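Local coordinates for protein Methylcobalamin\: coenzyme M methyltransferase (Methanosarcina mazei, PDB 4AY7) that catalyses transfer of the methyl group from methylcobalamin, or a methylated corrinoid, to coenzyme M in methanogenesis, with a zinc ion as cofactor, at residues T85-A90 and G128-V133; V132-I137 and V200-D205. All coordinates share one frame; numbering follows the deposited sequence.

Contact 1 of 2, residues T85-A90 and G128-V133; sequences TVLVEA and GRIPVV
Arg-129 and Glu-89 form a salt bridge in which one carboxylate oxygen takes the load. NE of Arg-129 donates over 2.8 Å to the syn lone pair of Glu-89 OE1, which lies near the plane of the guanidinium, with an N-H...O angle of 153°. NH2 of Arg-129 reaches the same Glu-89 OE1 at 3.2 Å, a weak bond. The carboxylate and guanidinium planes are turned 65° against each other. A bend at chi3 (-74°) brings the arginine's far end to the start of helix 86-90, where NH2 of Arg-129 also donates weakly, over 2.8 Å, to OG1 of Thr-85. A water adds a third donor to Glu-89 OE1; it also donates to Val-86 O and accepts from Arg-129 N, bridging the two backbones.

In this TIM barrel of the uroporphyrinogen decarboxylase family, helix 86-90 follows strand 78-80, and helix 130-144 leads to the next barrel strand, 150-155. The excursion between them includes the hairpin strands 94-96 and 105-108 and Gln-103, which binds coenzyme M; the side chains of Gln-103 and Thr-85 are about 7 Å apart. Thr-85 OG1 and Arg-129 NH1 are both hydrogen-bonded to the 3-sulfinoalanine at position 83.

CG2 of Val-86 covers one face of the guanidinium, 3.6 Å from Arg-129 NH1. The valine's other methyl, CG1, meets CG1 of Ile-130 at 3.9 Å, while its CG2 is 4.1 Å from CG2 of Val-133. Further along the helix, Ala-90 CB touches Ile-130 CD1 at 3.5 Å. Tyr-195 of helix 178-202 touches both Val-86 and Val-133.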
loop_
_atom_site.group_PDB
_atom_site.type_symbol
_atom_site.label_atom_id
_atom_site.label_comp_id
_atom_site.label_asym_id
_atom_site.label_seq_id
_atom_site.Cartn_x
_atom_site.Cartn_y
_atom_site.Cartn_z
ATOM N N THR A 85 -5.886 2.295 -8.585
ATOM C CA THR A 85 -6.788 2.014 -9.701
ATOM C C THR A 85 -6.198 1.185 -10.840
ATOM O O THR A 85 -6.953 0.784 -11.790
ATOM C CB THR A 85 -7.393 3.319 -10.366
ATOM O OG1 THR A 85 -6.356 4.040 -11.050
ATOM C CG2 THR A 85 -8.071 4.292 -9.343
ATOM N N VAL A 86 -4.928 0.865 -10.824
ATOM C CA VAL A 86 -4.379 0.172 -11.971
ATOM C C VAL A 86 -5.080 -1.167 -12.292
ATOM O O VAL A 86 -5.363 -1.491 -13.460
ATOM C CB VAL A 86 -2.841 0.017 -11.846
ATOM C CG1 VAL A 86 -2.220 -0.866 -12.946
ATOM C CG2 VAL A 86 -2.157 1.378 -11.885
ATOM N N LEU A 87 -5.242 -1.984 -11.260
ATOM C CA LEU A 87 -5.758 -3.313 -11.453
ATOM C C LEU A 87 -7.259 -3.199 -11.772
ATOM O O LEU A 87 -7.776 -3.873 -12.644
ATOM C CB LEU A 87 -5.478 -4.199 -10.189
ATOM C CG LEU A 87 -6.089 -5.643 -10.245
ATOM C CD1 LEU A 87 -5.601 -6.340 -11.536
ATOM C CD2 LEU A 87 -5.748 -6.418 -8.958
ATOM N N VAL A 88 -7.989 -2.371 -11.041
ATOM C CA VAL A 88 -9.451 -2.325 -11.264
ATOM C C VAL A 88 -9.777 -1.815 -12.683
ATOM O O VAL A 88 -10.723 -2.312 -13.342
ATOM C CB VAL A 88 -10.171 -1.524 -10.156
ATOM C CG1 VAL A 88 -10.068 -2.301 -8.826
ATOM C CG2 VAL A 88 -9.578 -0.161 -9.939
ATOM N N GLU A 89 -8.969 -0.900 -13.184
ATOM C CA GLU A 89 -9.080 -0.461 -14.530
ATOM C C GLU A 89 -8.760 -1.562 -15.524
ATOM O O GLU A 89 -9.450 -1.654 -16.541
ATOM C CB GLU A 89 -8.124 0.674 -14.797
ATOM C CG GLU A 89 -8.176 1.167 -16.221
ATOM C CD GLU A 89 -7.333 2.426 -16.443
ATOM O OE1 GLU A 89 -6.237 2.459 -15.910
ATOM O OE2 GLU A 89 -7.685 3.401 -17.155
ATOM N N ALA A 90 -7.708 -2.307 -15.310
ATOM C CA ALA A 90 -7.405 -3.488 -16.152
ATOM C C ALA A 90 -8.527 -4.522 -16.116
ATOM O O ALA A 90 -8.865 -5.079 -17.166
ATOM C CB ALA A 90 -6.069 -4.064 -15.762
ATOM N N GLY A 128 -4.940 -2.133 -19.652
ATOM C CA GLY A 128 -4.848 -0.911 -18.855
ATOM C C GLY A 128 -3.410 -0.450 -18.758
ATOM O O GLY A 128 -2.681 -0.503 -19.733
ATOM N N ARG A 129 -3.031 -0.054 -17.545
ATOM C CA ARG A 129 -1.707 0.469 -17.255
ATOM C C ARG A 129 -0.829 -0.547 -16.531
ATOM O O ARG A 129 0.267 -0.210 -16.083
ATOM C CB ARG A 129 -1.883 1.769 -16.510
ATOM C CG ARG A 129 -2.530 2.868 -17.295
ATOM C CD ARG A 129 -2.754 4.093 -16.414
ATOM N NE ARG A 129 -3.850 3.920 -15.453
ATOM C CZ ARG A 129 -3.753 4.107 -14.157
ATOM N NH1 ARG A 129 -2.622 4.521 -13.635
ATOM N NH2 ARG A 129 -4.820 3.908 -13.394
ATOM N N ILE A 130 -1.236 -1.815 -16.531
ATOM C CA ILE A 130 -0.421 -2.852 -15.953
ATOM C C ILE A 130 0.950 -2.829 -16.601
ATOM O O ILE A 130 1.993 -2.825 -15.917
ATOM C CB ILE A 130 -1.110 -4.260 -15.965
ATOM C CG1 ILE A 130 -2.212 -4.250 -14.882
ATOM C CG2 ILE A 130 -0.104 -5.369 -15.574
ATOM C CD1 ILE A 130 -3.029 -5.517 -14.812
ATOM N N PRO A 131 0.987 -2.754 -17.903
ATOM C CA PRO A 131 2.306 -2.684 -18.493
ATOM C C PRO A 131 3.133 -1.405 -18.192
ATOM O O PRO A 131 4.368 -1.465 -18.289
ATOM C CB PRO A 131 1.990 -2.742 -20.000
ATOM C CG PRO A 131 0.648 -3.413 -20.096
ATOM C CD PRO A 131 -0.071 -2.788 -18.940
ATOM N N VAL A 132 2.504 -0.296 -17.817
ATOM C CA VAL A 132 3.247 0.888 -17.376
ATOM C C VAL A 132 3.967 0.595 -16.027
ATOM O O VAL A 132 5.168 0.905 -15.873
ATOM C CB VAL A 132 2.325 2.100 -17.160
ATOM C CG1 VAL A 132 3.138 3.304 -16.791
ATOM C CG2 VAL A 132 1.604 2.485 -18.471
ATOM N N VAL A 133 3.226 -0.002 -15.081
ATOM C CA VAL A 133 3.779 -0.334 -13.787
ATOM C C VAL A 133 4.895 -1.364 -13.895
ATOM O O VAL A 133 5.962 -1.158 -13.318
ATOM C CB VAL A 133 2.699 -0.864 -12.833
ATOM C CG1 VAL A 133 3.363 -1.308 -11.509
ATOM C CG2 VAL A 133 1.689 0.270 -12.565
HETATM O O HOH W 1 -4.871 0.164 -15.485
#

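Contact 2 of 2, residues V132-I137 and V200-D205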
loop_
_atom_site.group_PDB
_atom_site.type_symbol
_atom_site.label_atom_id
_atom_site.label_comp_id
_atom_site.label_asym_id
_atom_site.label_seq_id
_atom_site.Cartn_x
_atom_site.Cartn_y
_atom_site.Cartn_z
ATOM N N VAL A 132 2.504 -0.296 -17.817
ATOM C CA VAL A 132 3.247 0.888 -17.376
ATOM C C VAL A 132 3.967 0.595 -16.027
ATOM O O VAL A 132 5.168 0.905 -15.873
ATOM C CB VAL A 132 2.325 2.100 -17.160
ATOM C CG1 VAL A 132 3.138 3.304 -16.791
ATOM C CG2 VAL A 132 1.604 2.485 -18.471
ATOM N N VAL A 133 3.226 -0.002 -15.081
ATOM C CA VAL A 133 3.779 -0.334 -13.787
ATOM C C VAL A 133 4.895 -1.364 -13.895
ATOM O O VAL A 133 5.962 -1.158 -13.318
ATOM C CB VAL A 133 2.699 -0.864 -12.833
ATOM C CG1 VAL A 133 3.363 -1.308 -11.509
ATOM C CG2 VAL A 133 1.689 0.270 -12.565
ATOM N N LEU A 134 4.711 -2.404 -14.706
ATOM C CA LEU A 134 5.767 -3.413 -14.831
ATOM C C LEU A 134 7.008 -2.833 -15.459
ATOM O O LEU A 134 8.117 -3.099 -15.044
ATOM C CB LEU A 134 5.255 -4.635 -15.605
ATOM C CG LEU A 134 4.016 -5.312 -14.980
ATOM C CD1 LEU A 134 3.671 -6.566 -15.776
ATOM C CD2 LEU A 134 4.216 -5.686 -13.471
ATOM N N GLU A 135 6.848 -2.027 -16.464
ATOM C CA GLU A 135 7.977 -1.397 -17.063
ATOM C C GLU A 135 8.685 -0.391 -16.120
ATOM O O GLU A 135 9.890 -0.284 -16.155
ATOM C CB GLU A 135 7.551 -0.746 -18.367
ATOM C CG GLU A 135 8.627 0.102 -18.996
ATOM C CD GLU A 135 9.721 -0.719 -19.695
ATOM O OE1 GLU A 135 9.735 -2.005 -19.640
ATOM O OE2 GLU A 135 10.534 -0.054 -20.392
ATOM N N ALA A 136 7.936 0.325 -15.307
ATOM C CA ALA A 136 8.539 1.305 -14.374
ATOM C C ALA A 136 9.367 0.601 -13.296
ATOM O O ALA A 136 10.444 1.055 -12.949
ATOM C CB ALA A 136 7.495 2.248 -13.757
ATOM N N ILE A 137 8.898 -0.575 -12.872
ATOM C CA ILE A 137 9.646 -1.394 -11.901
ATOM C C ILE A 137 10.980 -1.776 -12.487
ATOM O O ILE A 137 11.991 -1.651 -11.826
ATOM C CB ILE A 137 8.874 -2.663 -11.503
ATOM C CG1 ILE A 137 7.640 -2.240 -10.693
ATOM C CG2 ILE A 137 9.824 -3.607 -10.742
ATOM C CD1 ILE A 137 6.586 -3.377 -10.541
ATOM N N VAL A 200 6.155 -8.855 -8.759
ATOM C CA VAL A 200 7.288 -9.577 -8.233
ATOM C C VAL A 200 8.215 -9.995 -9.359
ATOM O O VAL A 200 9.430 -9.787 -9.254
ATOM C CB VAL A 200 6.848 -10.799 -7.359
ATOM C CG1 VAL A 200 8.045 -11.687 -6.986
ATOM C CG2 VAL A 200 6.104 -10.317 -6.093
ATOM N N GLU A 201 7.662 -10.598 -10.426
ATOM C CA GLU A 201 8.491 -11.055 -11.578
ATOM C C GLU A 201 9.197 -9.871 -12.206
ATOM O O GLU A 201 10.292 -10.032 -12.706
ATOM C CB GLU A 201 7.686 -11.862 -12.628
ATOM C CG GLU A 201 7.328 -13.309 -12.188
ATOM C CD GLU A 201 5.921 -13.907 -12.629
ATOM O OE1 GLU A 201 5.224 -13.376 -13.555
ATOM O OE2 GLU A 201 5.481 -14.951 -12.038
ATOM N N ALA A 202 8.591 -8.693 -12.172
ATOM C CA ALA A 202 9.225 -7.488 -12.736
ATOM C C ALA A 202 10.338 -6.960 -11.875
ATOM O O ALA A 202 11.171 -6.218 -12.378
ATOM C CB ALA A 202 8.217 -6.329 -13.001
ATOM N N GLY A 203 10.348 -7.290 -10.577
ATOM C CA GLY A 203 11.431 -6.879 -9.699
ATOM C C GLY A 203 11.059 -6.299 -8.320
ATOM O O GLY A 203 11.965 -5.961 -7.544
ATOM N N ALA A 204 9.751 -6.257 -7.980
ATOM C CA ALA A 204 9.283 -5.825 -6.644
ATOM C C ALA A 204 9.693 -6.855 -5.620
ATOM O O ALA A 204 9.621 -8.070 -5.850
ATOM C CB ALA A 204 7.754 -5.622 -6.575
ATOM N N ASP A 205 10.090 -6.347 -4.469
ATOM C CA ASP A 205 10.577 -7.156 -3.330
ATOM C C ASP A 205 9.522 -7.360 -2.267
ATOM O O ASP A 205 9.550 -8.369 -1.523
ATOM C CB ASP A 205 11.795 -6.462 -2.697
ATOM C CG ASP A 205 12.969 -6.334 -3.688
ATOM O OD1 ASP A 205 13.497 -7.352 -4.239
ATOM O OD2 ASP A 205 13.303 -5.193 -4.015
#
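Leu-134 touches Ala-202 in two ways. Its CD2 methyl comes within 4.1 Å of Ala-202 CB, and its backbone carbonyl O lies 3.8 Å from that same methyl, so the alanine rests against both side chain and main chain of helix 130-144. The small CB lets the two backbones come close here, Leu-134 CA to Ala-202 CA being 5.7 Å.

One turn on, Ile-137 makes the more extensive contact. With CG1 beside the backbone N (chi1 -68°), CG2 is placed anti to that N and projects over the end of helix 178-202, 3.4 Å from the carbonyl O of Ala-202 and 3.9 Å from Ala-202 CB. The helix stops here in a Schellman motif: Gly-203 has positive phi and two bonds run back into the last turn, with Gly-203 N to Val-200 O at 3.0 Å within the turn. The contact thus joins helix 130-144, which leads into strand 150-155, to the C-terminal end of helix 178-202, which leads into the neighbouring barrel strand 206-210. Ile-137 CG2 follows the chain round the turn, 3.7 Å from Gly-203 N and 3.8 Å from Ala-204 N.

The two segments meet through van der Waals contact, methyls lying against methyls and against backbone atoms. Polar linkage comes one turn later on helix 130-144, where Arg-141 bonds to Gly-203 O and forms a salt bridge with OD2 of Asp-205. Met-199 on helix 178-202 touches both Leu-134 and Ile-137, and Leu-80 of strand 78-80 also packs on Ile-137.

Both contacts use helix 130-144, with centres about 12 Å apart on the same side of the chain's centre. Contact 1 takes its beginning and contact 2 the turns that follow, overlapping at Val-132 and Val-133. Along the chain the partners fall on either side of this helix: 85-90 comes before it, just after strand 78-80, whereas segment 200-205 comes after it and leads into strand 206-210. Helix 130-144 is therefore touched by one element before it in the chain and one after it. Contact 1 lies near the coenzyme M residue Gln-103, whereas contact 2 lies away from the zinc and coenzyme M sites, at the junction of helix and strand.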